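Local coordinates for protein PKS (Streptomyces albus, PDB 4OQJ) that probably catalyses carbon-chain-extending condensation between thioester-bound acyl groups, as a ketosynthase of an AT-less type I polyketide synthase that makes oxazolomycin, at residues A117-G122 against L505-L510; V548-G553 against A596-Q601; A343-F348 against G411-G416; E50-F55 against D241-A246. All coordinates share one frame; numbering follows the deposited sequence.

Interaction 1 is buried near the centre of the chain, whereas interaction 2 lies about 36 Å away, centre to centre, in a separate parallel sheet that no other contact shares. Interactions 3 and 4 occupy the opposite side of the chain's centre from interaction 2, their nearest atoms about 5 Å apart, both in the ketosynthase. Chemistry follows place. Interaction 1 uses arginine hydrogen bonds, charge and waters to join a helix end to a loop, and interaction 2 pairs a glutamine amide with backbone. Interaction 3, buried under the edge strand of the main sheet, is chiefly aromatic, while the partly buried interaction 4 rests on a histidine-carboxylate bond between two loops, one leading into strand 53-54.

Interaction 1. Residues A117-G122 against L505-L510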
loop_
_atom_site.group_PDB
_atom_site.type_symbol
_atom_site.label_atom_id
_atom_site.label_comp_id
_atom_site.label_asym_id
_atom_site.label_seq_id
_atom_site.Cartn_x
_atom_site.Cartn_y
_atom_site.Cartn_z
ATOM N N ALA A 117 -9.933 17.317 -6.438
ATOM C CA ALA A 117 -10.440 16.856 -5.145
ATOM C C ALA A 117 -9.990 17.781 -4.017
ATOM O O ALA A 117 -10.771 18.095 -3.110
ATOM C CB ALA A 117 -10.001 15.428 -4.865
ATOM N N LEU A 118 -8.738 18.218 -4.071
ATOM C CA LEU A 118 -8.201 19.135 -3.064
ATOM C C LEU A 118 -8.851 20.513 -3.200
ATOM O O LEU A 118 -9.192 21.146 -2.206
ATOM C CB LEU A 118 -6.683 19.240 -3.186
ATOM C CG LEU A 118 -5.953 18.020 -2.623
ATOM C CD1 LEU A 118 -4.565 17.905 -3.191
ATOM C CD2 LEU A 118 -5.912 18.124 -1.109
ATOM N N GLU A 119 -9.045 20.966 -4.431
ATOM C CA GLU A 119 -9.812 22.179 -4.666
ATOM C C GLU A 119 -11.213 22.116 -4.056
ATOM O O GLU A 119 -11.652 23.061 -3.426
ATOM C CB GLU A 119 -9.925 22.454 -6.157
ATOM C CG GLU A 119 -8.781 23.248 -6.729
ATOM C CD GLU A 119 -9.085 23.678 -8.146
ATOM O OE1 GLU A 119 -9.576 22.820 -8.922
ATOM O OE2 GLU A 119 -8.843 24.863 -8.478
ATOM N N ARG A 120 -11.932 21.021 -4.269
ATOM C CA ARG A 120 -13.281 20.930 -3.736
ATOM C C ARG A 120 -13.241 20.884 -2.216
ATOM O O ARG A 120 -14.127 21.435 -1.562
ATOM C CB ARG A 120 -14.010 19.704 -4.308
ATOM C CG ARG A 120 -15.409 19.511 -3.783
ATOM C CD ARG A 120 -16.225 18.630 -4.713
ATOM N NE ARG A 120 -16.509 19.280 -5.998
ATOM C CZ ARG A 120 -15.847 19.061 -7.136
ATOM N NH1 ARG A 120 -16.203 19.704 -8.246
ATOM N NH2 ARG A 120 -14.843 18.195 -7.190
ATOM N N ALA A 121 -12.205 20.261 -1.654
ATOM C CA ALA A 121 -12.018 20.237 -0.200
ATOM C C ALA A 121 -11.700 21.619 0.358
ATOM O O ALA A 121 -12.030 21.919 1.508
ATOM C CB ALA A 121 -10.914 19.265 0.180
ATOM N N GLY A 122 -11.067 22.459 -0.460
ATOM C CA GLY A 122 -10.741 23.817 -0.069
ATOM C C GLY A 122 -9.310 23.982 0.434
ATOM O O GLY A 122 -9.019 24.969 1.099
ATOM N N LEU A 505 -7.879 30.787 0.357
ATOM C CA LEU A 505 -7.060 29.811 1.075
ATOM C C LEU A 505 -6.953 28.479 0.354
ATOM O O LEU A 505 -6.021 27.716 0.593
ATOM C CB LEU A 505 -7.635 29.568 2.467
ATOM C CG LEU A 505 -7.663 30.773 3.415
ATOM C CD1 LEU A 505 -8.592 30.460 4.569
ATOM C CD2 LEU A 505 -6.265 31.117 3.923
ATOM N N GLY A 506 -7.885 28.215 -0.549
ATOM C CA GLY A 506 -8.085 26.868 -1.065
ATOM C C GLY A 506 -7.882 26.725 -2.553
ATOM O O GLY A 506 -8.312 25.733 -3.143
ATOM N N ARG A 507 -7.202 27.700 -3.155
ATOM C CA ARG A 507 -6.956 27.700 -4.598
ATOM C C ARG A 507 -5.490 28.011 -4.866
ATOM O O ARG A 507 -4.900 28.847 -4.188
ATOM C CB ARG A 507 -7.861 28.723 -5.289
ATOM C CG ARG A 507 -9.332 28.341 -5.295
ATOM C CD ARG A 507 -9.567 27.196 -6.267
ATOM N NE ARG A 507 -10.956 26.745 -6.355
ATOM C CZ ARG A 507 -11.552 25.968 -5.457
ATOM N NH1 ARG A 507 -10.902 25.588 -4.358
ATOM N NH2 ARG A 507 -12.805 25.576 -5.651
ATOM N N ARG A 508 -4.888 27.339 -5.842
ATOM C CA ARG A 508 -3.490 27.598 -6.161
ATOM C C ARG A 508 -3.294 29.077 -6.543
ATOM O O ARG A 508 -4.119 29.648 -7.242
ATOM C CB ARG A 508 -3.020 26.702 -7.299
ATOM C CG ARG A 508 -1.535 26.853 -7.585
ATOM C CD ARG A 508 -1.044 25.819 -8.567
ATOM N NE ARG A 508 -0.848 24.513 -7.936
ATOM C CZ ARG A 508 -0.153 23.528 -8.490
ATOM N NH1 ARG A 508 0.403 23.690 -9.684
ATOM N NH2 ARG A 508 -0.005 22.386 -7.849
ATOM N N VAL A 509 -2.199 29.675 -6.084
ATOM C CA VAL A 509 -1.887 31.080 -6.384
ATOM C C VAL A 509 -1.208 31.146 -7.734
ATOM O O VAL A 509 -0.070 30.687 -7.875
ATOM C CB VAL A 509 -0.950 31.700 -5.318
ATOM C CG1 VAL A 509 -0.628 33.156 -5.656
ATOM C CG2 VAL A 509 -1.575 31.594 -3.957
ATOM N N LEU A 510 -1.890 31.699 -8.726
ATOM C CA LEU A 510 -1.402 31.651 -10.102
ATOM C C LEU A 510 -1.291 33.069 -10.683
ATOM O O LEU A 510 -1.767 34.020 -10.067
ATOM C CB LEU A 510 -2.317 30.753 -10.940
ATOM C CG LEU A 510 -2.281 29.266 -10.551
ATOM C CD1 LEU A 510 -3.434 28.495 -11.179
ATOM C CD2 LEU A 510 -0.967 28.646 -10.981
HETATM O O HOH W 1 -14.117 24.446 -3.260
HETATM O O HOH W 2 -6.541 26.333 -8.531
#
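Arg507 brings its guanidinium against Glu119 in the last turn of helix 105-121, first through hydrogen bonds. NH1 of Arg507 donates to the backbone O of Glu119 at 2.8 Å, a bent bond (137° at the hydrogen) tilted from the guanidinium plane. The same nitrogen gives a second bond to Gly506 O, at 2.9 Å and within that plane. The bend at chi2 (-72°) turns the side chain back toward its own backbone, which puts NH1 near both carbonyls. A water lies 3.0 Å from Arg507 NH2 and accepts from it, and also sits beside Glu119 O.

The electrostatic component is looser. Glu119 OE2 stands 3.5 Å from Arg507 NE but well out of the guanidinium plane, so this salt bridge is one of charge alone. A second water donates to OE2 and weakly links it to Arg508 N; OE1 is bound by Tyr697 N and Arg507 NH2 reaches Pro695 O, both from near the modelled C-terminal end.

Packing completes the contact. CB of Glu119 lies over one guanidinium face, toward its rim, and Gly122, the C-prime residue of a Schellman motif, brings its O within 3.0 Å of Gly506 CA.

NH1 is thus shared by two carbonyls, while the carboxylate, with no N-H aimed at it, probably helps offset the arginine's charge.

Interaction 2. Residues V548-G553 against A596-Q601; sequences VELVTG and AAFAVQ
The side-chain amide of Gln601 faces the backbone of Val551 and pairs with both its polar atoms. OE1 accepts from Val551 N at 2.8 Å, while NE2 donates to Val551 O at 2.8 Å in a nearly straight bond (171°) lying in the amide plane. Beyond CG the glutamine is extended, chi2 -179°, which carries the amide from the helix to the chain opposite. NE2 has a further bond to Ala597 O, 3.2 Å away, and these three bonds together fix the rotation of the amide. Ala597 O takes a second bond from the backbone N of Gln601, which meets it from the other face.

Leu550 runs obliquely to the glutamine, its CD1 resting 3.8 Å from Gln601 CB and 4.1 Å from Phe598 CD1. The Val551 side chain instead lies about perpendicular to Gln601, with CG2 3.4 Å from OE1. Nearer the end of the segment, Gly553 O approaches Ala597 CB at 3.3 Å, although the glycine is poorly ordered.

Strand 547-549 is the middle of a three-stranded parallel sheet, and helix 594-610 packs at its C-terminal end, within the connection to the adjacent strand 617-618, as in a parallel alpha/beta unit.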
loop_
_atom_site.group_PDB
_atom_site.type_symbol
_atom_site.label_atom_id
_atom_site.label_comp_id
_atom_site.label_asym_id
_atom_site.label_seq_id
_atom_site.Cartn_x
_atom_site.Cartn_y
_atom_site.Cartn_z
ATOM N N VAL A 548 2.354 51.679 -2.882
ATOM C CA VAL A 548 1.285 52.425 -2.230
ATOM C C VAL A 548 1.793 53.825 -1.971
ATOM O O VAL A 548 2.926 54.014 -1.539
ATOM C CB VAL A 548 0.796 51.773 -0.913
ATOM C CG1 VAL A 548 0.175 50.399 -1.196
ATOM C CG2 VAL A 548 1.901 51.660 0.107
ATOM N N GLU A 549 0.948 54.805 -2.265
ATOM C CA GLU A 549 1.329 56.203 -2.162
ATOM C C GLU A 549 0.656 56.863 -0.985
ATOM O O GLU A 549 -0.569 56.858 -0.867
ATOM C CB GLU A 549 0.976 56.952 -3.439
ATOM C CG GLU A 549 1.666 56.393 -4.662
ATOM C CD GLU A 549 1.892 57.436 -5.735
ATOM O OE1 GLU A 549 1.324 58.547 -5.624
ATOM O OE2 GLU A 549 2.644 57.146 -6.690
ATOM N N LEU A 550 1.473 57.418 -0.104
ATOM C CA LEU A 550 0.970 58.198 1.008
ATOM C C LEU A 550 0.947 59.648 0.566
ATOM O O LEU A 550 1.995 60.291 0.442
ATOM C CB LEU A 550 1.836 58.003 2.250
ATOM C CG LEU A 550 1.312 58.661 3.525
ATOM C CD1 LEU A 550 1.694 57.822 4.723
ATOM C CD2 LEU A 550 1.867 60.072 3.662
ATOM N N VAL A 551 -0.257 60.148 0.305
ATOM C CA VAL A 551 -0.417 61.464 -0.305
ATOM C C VAL A 551 -0.712 62.531 0.717
ATOM O O VAL A 551 -1.034 62.236 1.864
ATOM C CB VAL A 551 -1.561 61.482 -1.346
ATOM C CG1 VAL A 551 -1.211 60.610 -2.537
ATOM C CG2 VAL A 551 -2.888 61.036 -0.713
ATOM N N THR A 552 -0.592 63.782 0.291
ATOM C CA THR A 552 -1.205 64.881 1.014
ATOM C C THR A 552 -2.671 64.914 0.608
ATOM O O THR A 552 -3.089 64.228 -0.329
ATOM C CB THR A 552 -0.556 66.238 0.708
ATOM O OG1 THR A 552 -0.419 66.383 -0.710
ATOM C CG2 THR A 552 0.808 66.348 1.373
ATOM N N GLY A 553 -3.444 65.728 1.307
ATOM C CA GLY A 553 -4.872 65.776 1.096
ATOM C C GLY A 553 -5.503 65.918 2.451
ATOM O O GLY A 553 -4.874 65.611 3.460
ATOM N N ALA A 596 -4.045 64.028 10.741
ATOM C CA ALA A 596 -5.116 63.053 10.630
ATOM C C ALA A 596 -4.994 62.260 9.335
ATOM O O ALA A 596 -5.158 61.047 9.324
ATOM C CB ALA A 596 -6.459 63.749 10.703
ATOM N N ALA A 597 -4.695 62.953 8.242
ATOM C CA ALA A 597 -4.541 62.294 6.951
ATOM C C ALA A 597 -3.344 61.355 6.985
ATOM O O ALA A 597 -3.409 60.249 6.458
ATOM C CB ALA A 597 -4.384 63.320 5.833
ATOM N N PHE A 598 -2.252 61.788 7.611
ATOM C CA PHE A 598 -1.096 60.917 7.774
ATOM C C PHE A 598 -1.469 59.654 8.552
ATOM O O PHE A 598 -1.239 58.541 8.081
ATOM C CB PHE A 598 0.046 61.634 8.495
ATOM C CG PHE A 598 1.193 60.729 8.819
ATOM C CD1 PHE A 598 2.151 60.429 7.860
ATOM C CD2 PHE A 598 1.300 60.149 10.065
ATOM C CE1 PHE A 598 3.195 59.575 8.150
ATOM C CE2 PHE A 598 2.344 59.298 10.356
ATOM C CZ PHE A 598 3.291 59.011 9.396
ATOM N N ALA A 599 -2.037 59.837 9.742
ATOM C CA ALA A 599 -2.375 58.725 10.636
ATOM C C ALA A 599 -3.192 57.632 9.942
ATOM O O ALA A 599 -2.835 56.462 10.010
ATOM C CB ALA A 599 -3.128 59.236 11.848
ATOM N N VAL A 600 -4.274 58.014 9.277
ATOM C CA VAL A 600 -5.115 57.051 8.576
ATOM C C VAL A 600 -4.320 56.289 7.520
ATOM O O VAL A 600 -4.456 55.079 7.394
ATOM C CB VAL A 600 -6.310 57.730 7.899
ATOM C CG1 VAL A 600 -7.171 56.702 7.148
ATOM C CG2 VAL A 600 -7.152 58.437 8.934
ATOM N N GLN A 601 -3.479 56.998 6.771
ATOM C CA GLN A 601 -2.711 56.362 5.711
ATOM C C GLN A 601 -1.618 55.462 6.284
ATOM O O GLN A 601 -1.401 54.369 5.774
ATOM C CB GLN A 601 -2.101 57.415 4.777
ATOM C CG GLN A 601 -3.121 58.081 3.861
ATOM C CD GLN A 601 -2.502 59.110 2.923
ATOM O OE1 GLN A 601 -2.183 58.807 1.776
ATOM N NE2 GLN A 601 -2.355 60.330 3.403
#

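Interaction 3. Residues A343-F348 against G411-G416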
loop_
_atom_site.group_PDB
_atom_site.type_symbol
_atom_site.label_atom_id
_atom_site.label_comp_id
_atom_site.label_asym_id
_atom_site.label_seq_id
_atom_site.Cartn_x
_atom_site.Cartn_y
_atom_site.Cartn_z
ATOM N N ALA A 343 -23.153 -14.020 0.525
ATOM C CA ALA A 343 -22.122 -13.550 1.438
ATOM C C ALA A 343 -22.646 -12.424 2.329
ATOM O O ALA A 343 -22.386 -12.406 3.525
ATOM C CB ALA A 343 -20.898 -13.082 0.656
ATOM N N LEU A 344 -23.374 -11.481 1.733
ATOM C CA LEU A 344 -24.010 -10.403 2.482
ATOM C C LEU A 344 -25.046 -10.930 3.481
ATOM O O LEU A 344 -25.103 -10.469 4.626
ATOM C CB LEU A 344 -24.682 -9.426 1.529
ATOM C CG LEU A 344 -23.751 -8.495 0.749
ATOM C CD1 LEU A 344 -24.542 -7.847 -0.372
ATOM C CD2 LEU A 344 -23.135 -7.433 1.689
ATOM N N ASN A 345 -25.860 -11.882 3.043
ATOM C CA ASN A 345 -26.822 -12.535 3.943
ATOM C C ASN A 345 -26.088 -13.125 5.151
ATOM O O ASN A 345 -26.484 -12.920 6.295
ATOM C CB ASN A 345 -27.603 -13.647 3.229
ATOM C CG ASN A 345 -28.740 -13.124 2.352
ATOM O OD1 ASN A 345 -29.128 -11.961 2.429
ATOM N ND2 ASN A 345 -29.276 -14.000 1.507
ATOM N N GLN A 346 -25.009 -13.851 4.885
ATOM C CA GLN A 346 -24.270 -14.521 5.953
ATOM C C GLN A 346 -23.707 -13.477 6.918
ATOM O O GLN A 346 -23.844 -13.615 8.134
ATOM C CB GLN A 346 -23.143 -15.400 5.388
ATOM C CG GLN A 346 -22.269 -16.024 6.466
ATOM C CD GLN A 346 -21.145 -16.891 5.908
ATOM O OE1 GLN A 346 -21.363 -17.717 5.025
ATOM N NE2 GLN A 346 -19.936 -16.697 6.424
ATOM N N ALA A 347 -23.082 -12.427 6.387
ATOM C CA ALA A 347 -22.534 -11.386 7.246
ATOM C C ALA A 347 -23.636 -10.681 8.042
ATOM O O ALA A 347 -23.485 -10.451 9.244
ATOM C CB ALA A 347 -21.744 -10.370 6.421
ATOM N N PHE A 348 -24.738 -10.339 7.377
ATOM C CA PHE A 348 -25.773 -9.537 8.004
ATOM C C PHE A 348 -26.548 -10.337 9.055
ATOM O O PHE A 348 -26.965 -9.774 10.063
ATOM C CB PHE A 348 -26.732 -8.960 6.944
ATOM C CG PHE A 348 -26.273 -7.634 6.369
ATOM C CD1 PHE A 348 -25.045 -7.519 5.733
ATOM C CD2 PHE A 348 -27.073 -6.505 6.469
ATOM C CE1 PHE A 348 -24.622 -6.293 5.209
ATOM C CE2 PHE A 348 -26.661 -5.286 5.948
ATOM C CZ PHE A 348 -25.431 -5.178 5.317
ATOM N N GLY A 411 -32.519 -12.971 3.519
ATOM C CA GLY A 411 -31.921 -11.790 4.115
ATOM C C GLY A 411 -32.745 -10.536 3.903
ATOM O O GLY A 411 -33.885 -10.602 3.438
ATOM N N PRO A 412 -32.159 -9.379 4.230
ATOM C CA PRO A 412 -32.870 -8.095 4.200
ATOM C C PRO A 412 -32.863 -7.373 2.848
ATOM O O PRO A 412 -33.470 -6.306 2.727
ATOM C CB PRO A 412 -32.102 -7.272 5.231
ATOM C CG PRO A 412 -30.671 -7.746 5.050
ATOM C CD PRO A 412 -30.773 -9.225 4.711
ATOM N N PHE A 413 -32.189 -7.928 1.847
ATOM C CA PHE A 413 -31.894 -7.155 0.642
ATOM C C PHE A 413 -32.991 -7.176 -0.408
ATOM O O PHE A 413 -33.739 -8.139 -0.544
ATOM C CB PHE A 413 -30.578 -7.642 0.038
ATOM C CG PHE A 413 -29.447 -7.530 0.991
ATOM C CD1 PHE A 413 -28.974 -6.277 1.360
ATOM C CD2 PHE A 413 -28.900 -8.655 1.583
ATOM C CE1 PHE A 413 -27.960 -6.144 2.267
ATOM C CE2 PHE A 413 -27.881 -8.528 2.506
ATOM C CZ PHE A 413 -27.408 -7.270 2.849
ATOM N N TYR A 414 -33.062 -6.072 -1.135
ATOM C CA TYR A 414 -33.913 -5.933 -2.296
ATOM C C TYR A 414 -33.218 -4.922 -3.210
ATOM O O TYR A 414 -32.494 -4.034 -2.734
ATOM C CB TYR A 414 -35.326 -5.458 -1.905
ATOM C CG TYR A 414 -35.384 -3.972 -1.610
ATOM C CD1 TYR A 414 -35.034 -3.468 -0.360
ATOM C CD2 TYR A 414 -35.774 -3.067 -2.595
ATOM C CE1 TYR A 414 -35.076 -2.095 -0.101
ATOM C CE2 TYR A 414 -35.820 -1.709 -2.348
ATOM C CZ TYR A 414 -35.469 -1.225 -1.108
ATOM O OH TYR A 414 -35.526 0.131 -0.894
ATOM N N VAL A 415 -33.428 -5.051 -4.512
ATOM C CA VAL A 415 -32.804 -4.144 -5.466
ATOM C C VAL A 415 -33.668 -2.895 -5.649
ATOM O O VAL A 415 -34.770 -2.971 -6.180
ATOM C CB VAL A 415 -32.583 -4.837 -6.818
ATOM C CG1 VAL A 415 -31.924 -3.883 -7.812
ATOM C CG2 VAL A 415 -31.731 -6.099 -6.634
ATOM N N GLY A 416 -33.175 -1.748 -5.191
ATOM C CA GLY A 416 -33.901 -0.497 -5.349
ATOM C C GLY A 416 -33.833 0.001 -6.782
ATOM O O GLY A 416 -32.747 0.048 -7.377
#
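Asn345 OD1 is approached by C-H groups of three consecutive residues: it lies 3.3 Å from Gly411 CA, 3.9 Å from Pro412 CD and 3.4 Å from Phe413 CD2. The approach to Phe413 is at the ring edge, near its plane, and the amide and ring planes differ by only 18°. Gly411, lacking a side chain, lets the oxygen come so close to its CA. The other end of the amide is satisfied elsewhere, as ND2 donates to Asp407 O.

Phe413 carries most of the apolar contact. With CG anti to its carbonyl carbon, the ring reaches in to the helix. Its CZ stands 3.5 Å above the plane of the Phe348 ring and over the centre, the T-shaped (edge-to-face) arrangement with centroids 4.8 Å apart and planes at 69°. Leu344 adds its CB, 3.5 Å from Phe413 CE2, and its CD1 over a face of that ring.

These groups lie between helix 336-348 and strand 413-415, the outermost strand of the long mixed sheet of this thiolase-type ketosynthase fold. The short axes run 11.2 Å apart at 144°, so helix and strand head in roughly opposing senses. Val326 of strand 325-327 touches Leu344, Phe348 and Phe413 alike, extending the apolar layer across the sheet.

Pro412 CG lies over the face of the Phe413 ring and 4.1 Å from Phe348 CD2; the Pro412 and Phe348 side chains cross at about a right angle.

Interaction 4. Residues E50-F55 against D241-A246; sequences ETLTHF and DGHCRA
A very short hydrogen bond between His243 and Glu50 is the striking feature here: ND1 donates to OE2 at 2.6 Å with an angle of 166° at the hydrogen. The oxygen lies in the imidazole plane and uses its syn lone pair, on the side of the other carboxylate oxygen, and the carboxylate and ring are nearly coplanar. Glu50 attains this with a chi1 of -119°, well away from a staggered value, followed by an extended chain that delivers the carboxylate to the ring edge. The nearby carboxylate would probably favour the protonated form of the imidazole.

Leu52 works on a face of the same ring. CD2 sits 4.3 Å from the imidazole centroid and 22° off the normal, a CH-pi contact displaced toward the rim; CG is set anti to the backbone N, turning the isobutyl group toward the loop. CD2 also comes within 3.3 Å of Gly242 O.

The backbone of His243 is held by its own segment. Asp241 OD1 accepts from His243 N at 3.0 Å, forming an Asx turn through Gly242, and takes a further bond from Ser239 OG. Asp241 OD2 is bridged by Arg245 NH2 at 2.7 Å, and one face of that guanidinium packs on His243 CB.

The whole is a His-carboxylate hydrogen bond joining the segment that leads into strand 53-54 to the Asx-turn loop 241-246, both within the N-terminal ketoacyl synthase region.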
loop_
_atom_site.group_PDB
_atom_site.type_symbol
_atom_site.label_atom_id
_atom_site.label_comp_id
_atom_site.label_asym_id
_atom_site.label_seq_id
_atom_site.Cartn_x
_atom_site.Cartn_y
_atom_site.Cartn_z
ATOM N N GLU A 50 -27.932 5.123 -18.059
ATOM C CA GLU A 50 -26.811 4.290 -18.507
ATOM C C GLU A 50 -25.915 5.149 -19.391
ATOM O O GLU A 50 -26.422 5.809 -20.287
ATOM C CB GLU A 50 -27.308 3.103 -19.325
ATOM C CG GLU A 50 -27.011 1.753 -18.815
ATOM C CD GLU A 50 -27.459 0.698 -19.810
ATOM O OE1 GLU A 50 -28.393 0.976 -20.593
ATOM O OE2 GLU A 50 -26.869 -0.397 -19.827
ATOM N N THR A 51 -24.604 5.144 -19.175
ATOM C CA THR A 51 -23.719 6.039 -19.929
ATOM C C THR A 51 -23.039 5.338 -21.100
ATOM O O THR A 51 -22.150 5.905 -21.755
ATOM C CB THR A 51 -22.649 6.632 -19.013
ATOM O OG1 THR A 51 -21.960 5.564 -18.376
ATOM C CG2 THR A 51 -23.292 7.504 -17.954
ATOM N N LEU A 52 -23.465 4.107 -21.352
ATOM C CA LEU A 52 -22.979 3.309 -22.471
ATOM C C LEU A 52 -23.008 4.087 -23.783
ATOM O O LEU A 52 -24.018 4.701 -24.129
ATOM C CB LEU A 52 -23.822 2.045 -22.607
ATOM C CG LEU A 52 -23.346 1.021 -23.631
ATOM C CD1 LEU A 52 -22.019 0.424 -23.182
ATOM C CD2 LEU A 52 -24.394 -0.056 -23.839
ATOM N N THR A 53 -21.889 4.063 -24.498
ATOM C CA THR A 53 -21.796 4.666 -25.817
ATOM C C THR A 53 -21.875 3.566 -26.872
ATOM O O THR A 53 -21.179 2.560 -26.765
ATOM C CB THR A 53 -20.482 5.461 -25.987
ATOM O OG1 THR A 53 -20.456 6.558 -25.061
ATOM C CG2 THR A 53 -20.345 6.001 -27.414
ATOM N N HIS A 54 -22.740 3.741 -27.869
ATOM C CA HIS A 54 -22.802 2.820 -29.007
ATOM C C HIS A 54 -21.950 3.380 -30.152
ATOM O O HIS A 54 -22.043 4.562 -30.479
ATOM C CB HIS A 54 -24.244 2.602 -29.461
ATOM C CG HIS A 54 -25.070 1.822 -28.484
ATOM N ND1 HIS A 54 -25.773 2.420 -27.459
ATOM C CD2 HIS A 54 -25.296 0.493 -28.369
ATOM C CE1 HIS A 54 -26.400 1.492 -26.758
ATOM N NE2 HIS A 54 -26.125 0.313 -27.288
ATOM N N PHE A 55 -21.103 2.538 -30.737
ATOM C CA PHE A 55 -20.190 2.987 -31.788
ATOM C C PHE A 55 -20.733 2.625 -33.164
ATOM O O PHE A 55 -21.172 1.494 -33.388
ATOM C CB PHE A 55 -18.804 2.364 -31.621
ATOM C CG PHE A 55 -18.164 2.624 -30.286
ATOM C CD1 PHE A 55 -17.868 3.910 -29.881
ATOM C CD2 PHE A 55 -17.826 1.566 -29.456
ATOM C CE1 PHE A 55 -17.257 4.143 -28.656
ATOM C CE2 PHE A 55 -17.213 1.792 -28.227
ATOM C CZ PHE A 55 -16.931 3.083 -27.836
ATOM N N ASP A 241 -24.157 -7.673 -24.882
ATOM C CA ASP A 241 -24.878 -6.512 -25.408
ATOM C C ASP A 241 -24.419 -5.168 -24.832
ATOM O O ASP A 241 -25.038 -4.140 -25.087
ATOM C CB ASP A 241 -26.372 -6.674 -25.146
ATOM C CG ASP A 241 -26.694 -6.874 -23.673
ATOM O OD1 ASP A 241 -25.786 -6.731 -22.813
ATOM O OD2 ASP A 241 -27.875 -7.158 -23.378
ATOM N N GLY A 242 -23.349 -5.170 -24.045
ATOM C CA GLY A 242 -22.843 -3.931 -23.472
ATOM C C GLY A 242 -23.628 -3.427 -22.267
ATOM O O GLY A 242 -23.311 -2.378 -21.702
ATOM N N HIS A 243 -24.665 -4.159 -21.878
ATOM C CA HIS A 243 -25.447 -3.818 -20.694
ATOM C C HIS A 243 -25.019 -4.678 -19.508
ATOM O O HIS A 243 -24.671 -5.846 -19.671
ATOM C CB HIS A 243 -26.941 -4.001 -20.959
ATOM C CG HIS A 243 -27.469 -3.123 -22.047
ATOM N ND1 HIS A 243 -27.674 -1.770 -21.874
ATOM C CD2 HIS A 243 -27.825 -3.394 -23.325
ATOM C CE1 HIS A 243 -28.132 -1.248 -22.997
ATOM N NE2 HIS A 243 -28.233 -2.212 -23.894
ATOM N N CYS A 244 -25.065 -4.085 -18.322
ATOM C CA CYS A 244 -24.708 -4.766 -17.079
ATOM C C CYS A 244 -25.955 -4.926 -16.204
ATOM O O CYS A 244 -26.382 -3.982 -15.524
ATOM C CB CYS A 244 -23.622 -3.974 -16.347
ATOM S SG CYS A 244 -23.115 -4.655 -14.740
ATOM N N ARG A 245 -26.543 -6.117 -16.223
ATOM C CA ARG A 245 -27.881 -6.300 -15.650
ATOM C C ARG A 245 -27.794 -6.921 -14.263
ATOM O O ARG A 245 -28.245 -8.049 -14.042
ATOM C CB ARG A 245 -28.740 -7.163 -16.574
ATOM C CG ARG A 245 -28.760 -6.682 -18.021
ATOM C CD ARG A 245 -29.581 -7.618 -18.918
ATOM N NE ARG A 245 -29.474 -7.253 -20.330
ATOM C CZ ARG A 245 -30.191 -6.296 -20.916
ATOM N NH1 ARG A 245 -31.072 -5.595 -20.217
ATOM N NH2 ARG A 245 -30.021 -6.032 -22.204
ATOM N N ALA A 246 -27.236 -6.155 -13.327
ATOM C CA ALA A 246 -26.887 -6.671 -12.015
ATOM C C ALA A 246 -28.108 -7.190 -11.262
ATOM O O ALA A 246 -29.104 -6.474 -11.096
ATOM C CB ALA A 246 -26.180 -5.589 -11.189
#